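Local coordinates for GCN5-related N-acetyltransferase (Kribbella flavida, PDB 4IUS), which probably transfers an acyl group, most likely acetyl from acetyl-CoA, as other GNAT-family enzymes do, at residues A223-G228 with L239-K244; A176-T179 with V185-V188. The protein carries 1 engineered substitution. All blocks are in the same frame, centred on the assembly; numbering follows the deposited sequence. Where two conformers were deposited one is given.

Interaction 1: A223-G228 with L239-K244; sequences AWLTPG and LGYEPK. With EDO (1,2-ethanediol), chain E.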
loop_
_atom_site.group_PDB
_atom_site.type_symbol
_atom_site.label_atom_id
_atom_site.label_comp_id
_atom_site.label_asym_id
_atom_site.label_seq_id
_atom_site.Cartn_x
_atom_site.Cartn_y
_atom_site.Cartn_z
ATOM N N ALA A 223 -11.557 -2.030 -0.264
ATOM C CA ALA A 223 -10.222 -2.322 -0.777
ATOM C C ALA A 223 -9.736 -1.107 -1.515
ATOM O O ALA A 223 -10.508 -0.474 -2.217
ATOM C CB ALA A 223 -10.229 -3.536 -1.712
ATOM N N TRP A 224 -8.450 -0.778 -1.364
ATOM C CA TRP A 224 -7.848 0.300 -2.099
ATOM C C TRP A 224 -6.519 -0.124 -2.646
ATOM O O TRP A 224 -5.897 -1.068 -2.162
ATOM C CB TRP A 224 -7.724 1.582 -1.279
ATOM C CG TRP A 224 -6.770 1.498 -0.147
ATOM C CD1 TRP A 224 -7.008 1.017 1.134
ATOM C CD2 TRP A 224 -5.364 1.824 -0.173
ATOM N NE1 TRP A 224 -5.859 1.063 1.888
ATOM C CE2 TRP A 224 -4.846 1.561 1.155
ATOM C CE3 TRP A 224 -4.492 2.318 -1.157
ATOM C CZ2 TRP A 224 -3.510 1.798 1.485
ATOM C CZ3 TRP A 224 -3.144 2.523 -0.807
ATOM C CH2 TRP A 224 -2.673 2.270 0.465
ATOM N N LEU A 225 -6.093 0.554 -3.696
ATOM C CA LEU A 225 -4.770 0.366 -4.288
ATOM C C LEU A 225 -4.276 1.633 -4.924
ATOM O O LEU A 225 -5.038 2.567 -5.151
ATOM C CB LEU A 225 -4.754 -0.754 -5.298
ATOM C CG LEU A 225 -5.654 -0.663 -6.510
ATOM C CD1 LEU A 225 -5.015 0.218 -7.613
ATOM C CD2 LEU A 225 -6.002 -2.054 -7.053
ATOM N N THR A 226 -2.964 1.685 -5.115
ATOM C CA THR A 226 -2.387 2.695 -5.943
ATOM C C THR A 226 -1.766 2.029 -7.177
ATOM O O THR A 226 -1.164 0.980 -7.069
ATOM C CB THR A 226 -1.425 3.580 -5.154
ATOM O OG1 THR A 226 -1.124 4.684 -5.987
ATOM C CG2 THR A 226 -0.137 2.873 -4.792
ATOM N N PRO A 227 -1.995 2.580 -8.378
ATOM C CA PRO A 227 -1.641 1.921 -9.635
ATOM C C PRO A 227 -0.254 2.224 -10.118
ATOM O O PRO A 227 0.376 3.140 -9.617
ATOM C CB PRO A 227 -2.629 2.563 -10.644
ATOM C CG PRO A 227 -2.850 3.912 -10.122
ATOM C CD PRO A 227 -2.821 3.772 -8.624
ATOM N N GLY A 228 0.177 1.445 -11.114
ATOM C CA GLY A 228 1.320 1.769 -11.975
ATOM C C GLY A 228 2.652 1.258 -11.461
ATOM O O GLY A 228 3.684 1.409 -12.120
ATOM N N LEU A 239 -12.657 -3.242 -13.217
ATOM C CA LEU A 239 -12.908 -4.059 -12.062
ATOM C C LEU A 239 -13.840 -3.426 -11.026
ATOM O O LEU A 239 -14.183 -4.044 -10.015
ATOM C CB LEU A 239 -11.576 -4.366 -11.361
ATOM C CG LEU A 239 -10.442 -4.896 -12.266
ATOM C CD1 LEU A 239 -9.239 -5.243 -11.394
ATOM C CD2 LEU A 239 -10.876 -6.071 -13.093
ATOM N N GLY A 240 -14.219 -2.155 -11.264
ATOM C CA GLY A 240 -15.044 -1.395 -10.356
ATOM C C GLY A 240 -14.281 -0.393 -9.502
ATOM O O GLY A 240 -14.912 0.355 -8.773
ATOM N N TYR A 241 -12.957 -0.386 -9.553
ATOM C CA TYR A 241 -12.191 0.588 -8.779
ATOM C C TYR A 241 -12.388 1.981 -9.357
ATOM O O TYR A 241 -12.417 2.168 -10.584
ATOM C CB TYR A 241 -10.702 0.234 -8.849
ATOM C CG TYR A 241 -10.223 -0.828 -7.865
ATOM C CD1 TYR A 241 -9.761 -0.477 -6.638
ATOM C CD2 TYR A 241 -10.194 -2.164 -8.212
ATOM C CE1 TYR A 241 -9.365 -1.424 -5.730
ATOM C CE2 TYR A 241 -9.754 -3.127 -7.315
ATOM C CZ TYR A 241 -9.337 -2.764 -6.082
ATOM O OH TYR A 241 -8.878 -3.655 -5.131
ATOM N N GLU A 242 -12.438 2.950 -8.463
ATOM C CA GLU A 242 -12.579 4.349 -8.841
ATOM C C GLU A 242 -11.631 5.189 -8.005
ATOM O O GLU A 242 -11.393 4.882 -6.845
ATOM C CB GLU A 242 -13.994 4.847 -8.579
ATOM C CG GLU A 242 -15.080 4.147 -9.357
ATOM C CD GLU A 242 -16.412 4.713 -8.947
ATOM O OE1 GLU A 242 -16.624 5.888 -9.268
ATOM O OE2 GLU A 242 -17.216 4.016 -8.258
ATOM N N PRO A 243 -11.162 6.296 -8.586
ATOM C CA PRO A 243 -10.317 7.212 -7.785
ATOM C C PRO A 243 -11.094 7.830 -6.649
ATOM O O PRO A 243 -12.196 8.335 -6.875
ATOM C CB PRO A 243 -9.841 8.254 -8.795
ATOM C CG PRO A 243 -10.796 8.158 -9.881
ATOM C CD PRO A 243 -11.353 6.776 -9.958
ATOM N N LYS A 244 -10.544 7.810 -5.443
ATOM C CA LYS A 244 -11.220 8.315 -4.267
ATOM C C LYS A 244 -10.355 9.232 -3.394
ATOM O O LYS A 244 -10.902 9.943 -2.557
ATOM C CB LYS A 244 -11.742 7.156 -3.421
ATOM C CG LYS A 244 -12.917 6.416 -4.052
ATOM C CD LYS A 244 -14.203 7.238 -4.055
ATOM C CE LYS A 244 -15.336 6.581 -4.745
ATOM N NZ LYS A 244 -16.447 7.558 -4.635
HETATM C C1 EDO E . -4.608 -1.424 4.831
HETATM O O1 EDO E . -4.721 -0.023 4.524
HETATM C C2 EDO E . -5.090 -1.651 6.259
HETATM O O2 EDO E . -3.984 -1.677 7.185
#
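L225 lays its methyl CD2 over one face of the Y241 ring, and this CH-pi contact carries most of the meeting between strand 222-225 of the mixed sheet and the turn leading into strand 242-251, in the GNAT-family region of the chain. CD2 lies 3.8 Å from the centroid of the Y241 ring, 21° off the ring normal. It is displaced toward the phenol end, where L225 CD2 comes to 3.5 Å from Y241 CZ. With chi1 of L225 at 60°, CG sits between its own backbone N and carbonyl carbon, which brings L225 CG alongside the ring, 3.9 Å from Y241 CE1.

A223 adds a van der Waals contact, its CB 3.7 Å from Y241 OH. The backbone of W224 meets the ring at its edge, with W224 CA 4.3 Å from Y241 CE1.

No hydrogen bond joins the two segments. The Y241 hydroxyl is paired instead with T211 OG1 on helix 202-216, while V109 also touches the Y241 side chain.

The side chain of W224 leaves the backbone on the opposite side from Y241. Its NE1 donates to O1 of a 1,2-ethanediol, probably from the crystallisation liquor, with W224 NE1 to EDO O1 at 3.1 Å and an N-H...O angle of 153°. The diol oxygen lies in the indole plane, and A13 O also bonds the diol.

The chemistry is divided by sheet face: the A223 and L225 side chains join Y241 in a buried layer beneath helix 202-216, with the phenol's polar end satisfied by T211, whereas W224 presents its N-H on the other side.

Interaction 2: A176-T179 with V185-V188; sequences AAWT and VTEV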
loop_
_atom_site.group_PDB
_atom_site.type_symbol
_atom_site.label_atom_id
_atom_site.label_comp_id
_atom_site.label_asym_id
_atom_site.label_seq_id
_atom_site.Cartn_x
_atom_site.Cartn_y
_atom_site.Cartn_z
ATOM N N ALA A 176 -1.257 -11.094 -7.109
ATOM C CA ALA A 176 -1.665 -9.902 -6.353
ATOM C C ALA A 176 -1.864 -10.327 -4.899
ATOM O O ALA A 176 -2.040 -11.495 -4.625
ATOM C CB ALA A 176 -2.966 -9.297 -6.915
ATOM N N ALA A 177 -1.797 -9.361 -4.007
ATOM C CA ALA A 177 -1.875 -9.639 -2.571
ATOM C C ALA A 177 -2.775 -8.620 -1.905
ATOM O O ALA A 177 -3.023 -7.522 -2.465
ATOM C CB ALA A 177 -0.466 -9.534 -1.987
ATOM N N TRP A 178 -3.246 -8.965 -0.708
ATOM C CA TRP A 178 -3.980 -8.019 0.115
ATOM C C TRP A 178 -3.340 -7.966 1.500
ATOM O O TRP A 178 -2.846 -8.958 2.021
ATOM C CB TRP A 178 -5.481 -8.378 0.205
ATOM C CG TRP A 178 -5.856 -9.623 0.983
ATOM C CD1 TRP A 178 -6.249 -9.691 2.294
ATOM C CD2 TRP A 178 -5.975 -10.978 0.460
ATOM N NE1 TRP A 178 -6.546 -10.965 2.634
ATOM C CE2 TRP A 178 -6.387 -11.796 1.557
ATOM C CE3 TRP A 178 -5.711 -11.586 -0.764
ATOM C CZ2 TRP A 178 -6.569 -13.156 1.422
ATOM C CZ3 TRP A 178 -5.918 -12.965 -0.891
ATOM C CH2 TRP A 178 -6.317 -13.732 0.189
ATOM N N THR A 179 -3.365 -6.788 2.101
ATOM C CA THR A 179 -2.846 -6.596 3.412
ATOM C C THR A 179 -3.817 -7.042 4.500
ATOM O O THR A 179 -5.009 -7.166 4.264
ATOM C CB THR A 179 -2.455 -5.122 3.680
ATOM O OG1 THR A 179 -3.658 -4.343 3.642
ATOM C CG2 THR A 179 -1.464 -4.621 2.661
ATOM N N VAL A 185 -10.732 -2.387 6.189
ATOM C CA VAL A 185 -10.000 -1.896 5.049
ATOM C C VAL A 185 -8.803 -2.797 4.782
ATOM O O VAL A 185 -8.103 -3.216 5.696
ATOM C CB VAL A 185 -9.505 -0.443 5.274
ATOM C CG1 VAL A 185 -8.846 0.065 4.014
ATOM C CG2 VAL A 185 -10.641 0.464 5.704
ATOM N N THR A 186 -8.596 -3.081 3.492
ATOM C CA THR A 186 -7.397 -3.743 2.997
ATOM C C THR A 186 -6.815 -2.940 1.839
ATOM O O THR A 186 -7.544 -2.279 1.131
ATOM C CB THR A 186 -7.695 -5.196 2.539
ATOM O OG1 THR A 186 -6.447 -5.874 2.273
ATOM C CG2 THR A 186 -8.579 -5.248 1.305
ATOM N N GLU A 187 -5.496 -3.029 1.668
ATOM C CA GLU A 187 -4.791 -2.567 0.507
ATOM C C GLU A 187 -4.471 -3.746 -0.387
ATOM O O GLU A 187 -3.898 -4.725 0.100
ATOM C CB GLU A 187 -3.516 -1.831 0.896
ATOM C CG GLU A 187 -2.804 -1.287 -0.344
ATOM C CD GLU A 187 -1.418 -0.706 -0.130
ATOM O OE1 GLU A 187 -0.964 -0.728 1.018
ATOM O OE2 GLU A 187 -0.820 -0.219 -1.129
ATOM N N VAL A 188 -4.785 -3.649 -1.668
ATOM C CA VAL A 188 -4.372 -4.628 -2.660
ATOM C C VAL A 188 -3.084 -4.094 -3.287
ATOM O O VAL A 188 -3.016 -2.923 -3.700
ATOM C CB VAL A 188 -5.474 -4.892 -3.700
ATOM C CG1 VAL A 188 -4.959 -5.777 -4.813
ATOM C CG2 VAL A 188 -6.670 -5.544 -3.010
#
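T186 and T179 cross at the turn end of the hairpin, and each hydroxyl bonds the backbone of the opposite strand. T186 carries OG1 opposite its backbone N (chi1 -170°), which sends the hydroxyl across to the neighbouring strand: T186 OG1 donates to T179 O at 2.8 Å, tilted 20° from the carbonyl plane. T179 reaches back, its OG1 accepting from E187 N at 3.0 Å with a nearly straight N-H...O angle of 171°. The regular backbone bond here is T179 N to E187 O, 2.9 Å.

W178 sets its CB against T186 OG1 at 3.4 Å, with that oxygen near the plane of the indole at its edge. The ring then leads away from strand 185-193, and its NE1 bonds P158 O. W178 and V188 form an antiparallel non-hydrogen-bonded pair with side chains on the same face, although W178 CB and V188 CG2 only approach to 4.4 Å. The pair is flanked by CA-H...O contacts, one of them from V188 CA to A177 O at 3.2 Å.

Near the turn, then, threonine hydroxyls supplement the backbone ladder: E187 N is satisfied by a side chain, and both the N-H and the carbonyl of T179 are bonded across the hairpin.

How the interactions relate
Both contacts are buried and belong to the mixed sheet, where strand 185-193 lies between strands 222-225 and 171-179. Interaction 2 joins antiparallel sheet neighbours through polar backbone and threonine bonds; interaction 1 sets Y241, in the turn before strand 242-251, against strand 222-225 through apolar contact with an aromatic face, although strand 99-109 lies between those two strands in the sheet. The two meet directly in the sheet: probable hydrogen bonds link W224 O to V188 N and W224 N to T186 O, while the W224 indole packs against the E187 carboxylate end. V188, paired in interaction 2, also touches Y241 of interaction 1 beneath helix 202-216.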